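Local coordinates for cytokinesis protein 2 (Saccharomyces cerevisiae, PDB 4WPE) that mediates the cytoskeletal rearrangements of cytokinesis in budding yeast, forming rings that coincide with the septins and later with the medial actin ring, here represented by its F-BAR domain, at residues Ile41-Phe44 against Lys45-Glu49; Ser97-Ser100 against Glu101-Arg105. All blocks are in the same frame, centred on the assembly; numbering follows the deposited sequence.

Contact 1: residues Ile41-Phe44 against Lys45-Glu49; sequences ILFF and KQRSE
Arg47 sits one helical turn after Phe43 and runs past its ring. CB lies over one face of that ring; CG, anti to the backbone N (chi1 172°), then carries the chain away from the ring centre and past its CZ end. Farther out the aliphatic part bends at its second and third torsions, bringing NE to 4.5 Å from CZ of Phe43, at the edge of the guanidinium near its plane. NE pairs with Glu89 of the second subunit and NH1 with Glu51, acids from both chains that probably offset the like-charged Arg92 of that subunit, close to NH2. In the F-BAR fold, a helical bundle that works as a dimer, helix 37-71 thus faces the partner subunit, whose Ile61 packs against Phe43 and Gln46. Leu42 and Gln46 cross obliquely, the amide OE1 of Gln46 lying 3.8 Å from CD2 of Leu42. Ser48 turns its hydroxyl back along the helix: OG donates to Lys45 O at 2.7 Å, in the carbonyl plane on a lone pair. With an alanine here, Lys45 O would probably be left with Glu49 N alone of its two donors. Gln46 N meets Leu42 O at 3.0 Å in a nearly straight bond (175°).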
ATOM      1  N   ILE A  41       8.619 -16.186  -8.259  1.00 61.39           N
ATOM      2  CA  ILE A  41       7.609 -16.038  -9.304  1.00 61.62           C
ATOM      3  C   ILE A  41       6.230 -15.781  -8.703  1.00 63.03           C
ATOM      4  O   ILE A  41       5.523 -14.864  -9.119  1.00 58.03           O
ATOM      5  CB  ILE A  41       7.535 -17.285 -10.206  1.00 58.45           C
ATOM      6  CG1 ILE A  41       8.804 -17.416 -11.046  1.00 61.21           C
ATOM      7  CG2 ILE A  41       6.328 -17.208 -11.126  1.00 50.20           C
ATOM      8  CD1 ILE A  41       8.952 -18.777 -11.708  1.00 58.63           C
ATOM      9  N   LEU A  42       5.854 -16.588  -7.716  1.00 68.13           N
ATOM     10  CA  LEU A  42       4.564 -16.425  -7.056  1.00 63.02           C
ATOM     11  C   LEU A  42       4.522 -15.126  -6.263  1.00 63.48           C
ATOM     12  O   LEU A  42       3.509 -14.428  -6.261  1.00 71.91           O
ATOM     13  CB  LEU A  42       4.269 -17.610  -6.136  1.00 53.60           C
ATOM     14  CG  LEU A  42       2.862 -17.629  -5.528  1.00 49.98           C
ATOM     15  CD1 LEU A  42       1.816 -17.940  -6.590  1.00 48.67           C
ATOM     16  CD2 LEU A  42       2.774 -18.617  -4.376  1.00 42.21           C
ATOM     17  N   PHE A  43       5.625 -14.808  -5.591  1.00 56.17           N
ATOM     18  CA  PHE A  43       5.712 -13.585  -4.801  1.00 56.37           C
ATOM     19  C   PHE A  43       5.519 -12.348  -5.670  1.00 58.92           C
ATOM     20  O   PHE A  43       4.749 -11.455  -5.326  1.00 65.37           O
ATOM     21  CB  PHE A  43       7.057 -13.501  -4.074  1.00 52.55           C
ATOM     22  CG  PHE A  43       7.289 -12.183  -3.384  1.00 56.54           C
ATOM     23  CD1 PHE A  43       6.586 -11.851  -2.237  1.00 53.42           C
ATOM     24  CD2 PHE A  43       8.208 -11.277  -3.886  1.00 55.91           C
ATOM     25  CE1 PHE A  43       6.798 -10.646  -1.601  1.00 51.13           C
ATOM     26  CE2 PHE A  43       8.424 -10.068  -3.257  1.00 54.78           C
ATOM     27  CZ  PHE A  43       7.718  -9.751  -2.113  1.00 57.73           C
ATOM     28  N   PHE A  44       6.226 -12.309  -6.796  1.00 57.08           N
ATOM     29  CA  PHE A  44       6.131 -11.205  -7.744  1.00 58.45           C
ATOM     30  C   PHE A  44       4.705 -11.016  -8.240  1.00 60.78           C
ATOM     31  O   PHE A  44       4.230  -9.890  -8.382  1.00 56.83           O
ATOM     32  CB  PHE A  44       7.061 -11.447  -8.934  1.00 67.01           C
ATOM     33  CG  PHE A  44       8.516 -11.263  -8.616  1.00 67.02           C
ATOM     34  CD1 PHE A  44       9.482 -12.003  -9.281  1.00 67.97           C
ATOM     35  CD2 PHE A  44       8.923 -10.336  -7.669  1.00 66.02           C
ATOM     36  CE1 PHE A  44      10.825 -11.834  -9.000  1.00 67.18           C
ATOM     37  CE2 PHE A  44      10.265 -10.159  -7.385  1.00 67.03           C
ATOM     38  CZ  PHE A  44      11.217 -10.911  -8.050  1.00 66.72           C
ATOM     39  N   LYS A  45       4.028 -12.129  -8.498  1.00 62.28           N
ATOM     40  CA  LYS A  45       2.654 -12.091  -8.976  1.00 63.44           C
ATOM     41  C   LYS A  45       1.716 -11.520  -7.919  1.00 67.90           C
ATOM     42  O   LYS A  45       0.986 -10.565  -8.181  1.00 71.07           O
ATOM     43  CB  LYS A  45       2.192 -13.491  -9.385  1.00 59.47           C
ATOM     44  CG  LYS A  45       0.774 -13.539  -9.919  1.00 61.28           C
ATOM     45  CD  LYS A  45       0.402 -14.938 -10.380  1.00 63.86           C
ATOM     46  CE  LYS A  45      -0.963 -14.942 -11.045  1.00 72.89           C
ATOM     47  NZ  LYS A  45      -1.598 -16.286 -10.993  1.00 83.04           N
ATOM     48  N   GLN A  46       1.744 -12.107  -6.726  1.00 66.93           N
ATOM     49  CA  GLN A  46       0.861 -11.686  -5.642  1.00 62.76           C
ATOM     50  C   GLN A  46       1.132 -10.248  -5.218  1.00 59.63           C
ATOM     51  O   GLN A  46       0.204  -9.485  -4.954  1.00 61.18           O
ATOM     52  CB  GLN A  46       1.003 -12.619  -4.440  1.00 51.48           C
ATOM     53  CG  GLN A  46       0.575 -14.045  -4.719  1.00 50.85           C
ATOM     54  CD  GLN A  46       0.098 -14.758  -3.468  1.00 66.20           C
ATOM     55  OE1 GLN A  46       0.744 -15.689  -2.980  1.00 62.50           O
ATOM     56  NE2 GLN A  46      -1.045 -14.326  -2.942  1.00 70.70           N
ATOM     57  N   ARG A  47       2.409  -9.892  -5.149  1.00 54.87           N
ATOM     58  CA  ARG A  47       2.818  -8.524  -4.856  1.00 53.79           C
ATOM     59  C   ARG A  47       2.298  -7.551  -5.918  1.00 61.03           C
ATOM     60  O   ARG A  47       1.872  -6.442  -5.599  1.00 63.35           O
ATOM     61  CB  ARG A  47       4.342  -8.446  -4.759  1.00 53.29           C
ATOM     62  CG  ARG A  47       4.902  -7.047  -4.652  1.00 61.19           C
ATOM     63  CD  ARG A  47       4.792  -6.505  -3.247  1.00 58.39           C
ATOM     64  NE  ARG A  47       5.973  -5.724  -2.897  1.00 62.24           N
ATOM     65  CZ  ARG A  47       6.148  -4.448  -3.223  1.00 65.05           C
ATOM     66  NH1 ARG A  47       5.217  -3.808  -3.914  1.00 73.01           N
ATOM     67  NH2 ARG A  47       7.257  -3.814  -2.863  1.00 64.22           N
ATOM     68  N   SER A  48       2.334  -7.974  -7.179  1.00 68.95           N
ATOM     69  CA  SER A  48       1.809  -7.164  -8.274  1.00 62.94           C
ATOM     70  C   SER A  48       0.310  -6.947  -8.116  1.00 63.86           C
ATOM     71  O   SER A  48      -0.189  -5.831  -8.275  1.00 63.17           O
ATOM     72  CB  SER A  48       2.095  -7.825  -9.623  1.00 60.62           C
ATOM     73  OG  SER A  48       1.008  -8.646 -10.020  1.00 63.75           O
ATOM     74  N   GLU A  49      -0.399  -8.026  -7.799  1.00 60.90           N
ATOM     75  CA  GLU A  49      -1.847  -7.978  -7.645  1.00 68.06           C
ATOM     76  C   GLU A  49      -2.233  -7.115  -6.450  1.00 77.22           C
ATOM     77  O   GLU A  49      -3.303  -6.504  -6.433  1.00 87.25           O
ATOM     78  CB  GLU A  49      -2.416  -9.393  -7.491  1.00 66.66           C
TER

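Contact 2: residues Ser97-Ser100 against Glu101-Arg105; sequences SKQS and EILFR
Gln99 and Leu103 run alongside each other from helix 76-162, one of the long helices of the F-BAR bundle, with CD1 of Leu103 4.0 Å from the amide OE1 of Gln99. Leu103 has CG anti to its carbonyl carbon (chi1 -75°), a setting that lays the branch back along the preceding turn, over Gln99 O. On another side of the helix, CE of the extended Lys98 comes to 4.3 Å from CD1 of Ile102, a loose aliphatic touch. Main-chain bonds tie the same turns together: Leu103 N reaches Gln99 O at 3.1 Å, and Phe104 N reaches Ser100 O. The helix then widens into a pi-type turn at 102-105.

The next shell fixes the polar ends. The Gln99 carboxamide is held at both atoms, OE1 accepting from NH1 of Arg47 on helix 37-71 and NE2 making a weak hydrogen bond to Thr244 OG1 on helix 170-259, so its rotation is constrained from two helices. Ser100 OG bonds to Ser48 O, while Leu103 packs on Phe237. The Phe104 ring meets that of Tyr108 with the planes about 30° apart. Arg105 CG lies at the edge of the Phe104 ring, in its plane, while the guanidinium turns back along the helix and sets one face against Glu101 CB, which stands 3.7 Å above the guanidinium plane and toward its rim.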
ATOM      1  N   SER A  97       0.239   2.190  -8.972  1.00 67.04           N
ATOM      2  CA  SER A  97      -0.353   1.562 -10.147  1.00 63.44           C
ATOM      3  C   SER A  97       0.713   1.271 -11.191  1.00 65.50           C
ATOM      4  O   SER A  97       0.729   0.196 -11.789  1.00 69.41           O
ATOM      5  CB  SER A  97      -1.445   2.446 -10.746  1.00 57.98           C
ATOM      6  OG  SER A  97      -2.024   1.818 -11.875  1.00 63.97           O
ATOM      7  N   LYS A  98       1.603   2.234 -11.403  1.00 62.22           N
ATOM      8  CA  LYS A  98       2.704   2.060 -12.341  1.00 63.90           C
ATOM      9  C   LYS A  98       3.661   0.982 -11.837  1.00 61.24           C
ATOM     10  O   LYS A  98       4.174   0.179 -12.617  1.00 59.55           O
ATOM     11  CB  LYS A  98       3.444   3.382 -12.553  1.00 68.99           C
ATOM     12  CG  LYS A  98       4.757   3.246 -13.299  1.00 76.61           C
ATOM     13  CD  LYS A  98       5.567   4.533 -13.244  1.00 86.16           C
ATOM     14  CE  LYS A  98       6.940   4.337 -13.874  1.00 99.46           C
ATOM     15  NZ  LYS A  98       7.713   5.610 -13.929  1.00105.46           N
ATOM     16  N   GLN A  99       3.885   0.963 -10.527  1.00 68.61           N
ATOM     17  CA  GLN A  99       4.726  -0.050  -9.900  1.00 63.64           C
ATOM     18  C   GLN A  99       4.128  -1.439 -10.088  1.00 62.22           C
ATOM     19  O   GLN A  99       4.846  -2.410 -10.332  1.00 61.67           O
ATOM     20  CB  GLN A  99       4.904   0.249  -8.411  1.00 63.97           C
ATOM     21  CG  GLN A  99       6.048  -0.506  -7.750  1.00 72.45           C
ATOM     22  CD  GLN A  99       5.908  -0.561  -6.239  1.00 79.56           C
ATOM     23  OE1 GLN A  99       5.173  -1.390  -5.700  1.00 82.20           O
ATOM     24  NE2 GLN A  99       6.599   0.337  -5.548  1.00 79.55           N
ATOM     25  N   SER A 100       2.805  -1.522  -9.977  1.00 56.11           N
ATOM     26  CA  SER A 100       2.087  -2.781 -10.150  1.00 60.30           C
ATOM     27  C   SER A 100       2.298  -3.364 -11.540  1.00 70.85           C
ATOM     28  O   SER A 100       2.562  -4.556 -11.690  1.00 73.20           O
ATOM     29  CB  SER A 100       0.593  -2.581  -9.896  1.00 61.22           C
ATOM     30  OG  SER A 100      -0.137  -3.759 -10.192  1.00 61.68           O
ATOM     31  N   GLU A 101       2.184  -2.517 -12.558  1.00 73.28           N
ATOM     32  CA  GLU A 101       2.323  -2.964 -13.938  1.00 68.59           C
ATOM     33  C   GLU A 101       3.747  -3.431 -14.245  1.00 67.62           C
ATOM     34  O   GLU A 101       3.938  -4.419 -14.949  1.00 54.35           O
ATOM     35  CB  GLU A 101       1.901  -1.850 -14.902  1.00 63.34           C
ATOM     36  CG  GLU A 101       0.507  -1.301 -14.615  1.00 80.10           C
ATOM     37  CD  GLU A 101       0.127  -0.134 -15.512  1.00 94.10           C
ATOM     38  OE1 GLU A 101       1.035   0.472 -16.122  1.00100.49           O
ATOM     39  OE2 GLU A 101      -1.079   0.185 -15.595  1.00 91.91           O
ATOM     40  N   ILE A 102       4.745  -2.729 -13.715  1.00 67.14           N
ATOM     41  CA  ILE A 102       6.135  -3.145 -13.891  1.00 61.80           C
ATOM     42  C   ILE A 102       6.344  -4.529 -13.286  1.00 70.16           C
ATOM     43  O   ILE A 102       7.049  -5.371 -13.844  1.00 76.11           O
ATOM     44  CB  ILE A 102       7.121  -2.157 -13.237  1.00 61.08           C
ATOM     45  CG1 ILE A 102       7.080  -0.805 -13.946  1.00 62.92           C
ATOM     46  CG2 ILE A 102       8.542  -2.709 -13.268  1.00 61.07           C
ATOM     47  CD1 ILE A 102       7.951   0.245 -13.290  1.00 62.47           C
ATOM     48  N   LEU A 103       5.712  -4.761 -12.143  1.00 72.80           N
ATOM     49  CA  LEU A 103       5.859  -6.027 -11.444  1.00 65.97           C
ATOM     50  C   LEU A 103       5.260  -7.183 -12.242  1.00 62.28           C
ATOM     51  O   LEU A 103       5.874  -8.236 -12.362  1.00 61.00           O
ATOM     52  CB  LEU A 103       5.223  -5.952 -10.052  1.00 66.95           C
ATOM     53  CG  LEU A 103       6.026  -5.168  -9.007  1.00 66.94           C
ATOM     54  CD1 LEU A 103       5.158  -4.782  -7.820  1.00 73.48           C
ATOM     55  CD2 LEU A 103       7.238  -5.957  -8.542  1.00 65.03           C
ATOM     56  N   PHE A 104       4.075  -6.988 -12.806  1.00 65.97           N
ATOM     57  CA  PHE A 104       3.387  -8.097 -13.455  1.00 69.99           C
ATOM     58  C   PHE A 104       4.046  -8.545 -14.758  1.00 73.61           C
ATOM     59  O   PHE A 104       4.089  -9.740 -15.053  1.00 68.88           O
ATOM     60  CB  PHE A 104       1.925  -7.745 -13.727  1.00 72.51           C
ATOM     61  CG  PHE A 104       1.138  -8.876 -14.325  1.00 81.57           C
ATOM     62  CD1 PHE A 104       0.636  -9.887 -13.521  1.00 85.59           C
ATOM     63  CD2 PHE A 104       0.911  -8.937 -15.690  1.00 85.96           C
ATOM     64  CE1 PHE A 104      -0.082 -10.937 -14.065  1.00 90.58           C
ATOM     65  CE2 PHE A 104       0.193  -9.982 -16.242  1.00 92.32           C
ATOM     66  CZ  PHE A 104      -0.304 -10.983 -15.428  1.00 94.37           C
ATOM     67  N   ARG A 105       4.560  -7.601 -15.538  1.00 79.86           N
ATOM     68  CA  ARG A 105       4.995  -7.921 -16.895  1.00 84.87           C
ATOM     69  C   ARG A 105       6.507  -7.927 -17.088  1.00 88.49           C
ATOM     70  O   ARG A 105       7.041  -8.808 -17.759  1.00107.13           O
ATOM     71  CB  ARG A 105       4.356  -6.948 -17.886  1.00 89.44           C
ATOM     72  CG  ARG A 105       3.126  -6.248 -17.343  1.00 94.11           C
ATOM     73  CD  ARG A 105       2.175  -5.830 -18.448  1.00 99.40           C
ATOM     74  NE  ARG A 105       1.006  -5.146 -17.910  1.00107.70           N
ATOM     75  CZ  ARG A 105       0.750  -3.854 -18.092  1.00118.14           C
ATOM     76  NH1 ARG A 105       1.579  -3.107 -18.807  1.00126.48           N
ATOM     77  NH2 ARG A 105      -0.338  -3.310 -17.562  1.00117.53           N
TER

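Contact 1 comes first along the chain, on helix 37-71, and contact 2 follows on helix 76-162, the next long helix; their centres are about 10 Å apart. Each is a local set of contacts within its own helix, but the two helices touch directly at this level. Ser48 CB packs on Leu103 CB at 3.7 Å, and its OG lies near CD1 of Phe104. Both contacts also lean on helix 170-259, Phe237 touching Arg47 as well as Leu103. The second subunit reaches 41-49 but does not touch 97-105. This part of the F-BAR domain therefore joins the three-helix core of one chain to the dimer interface through helix 37-71.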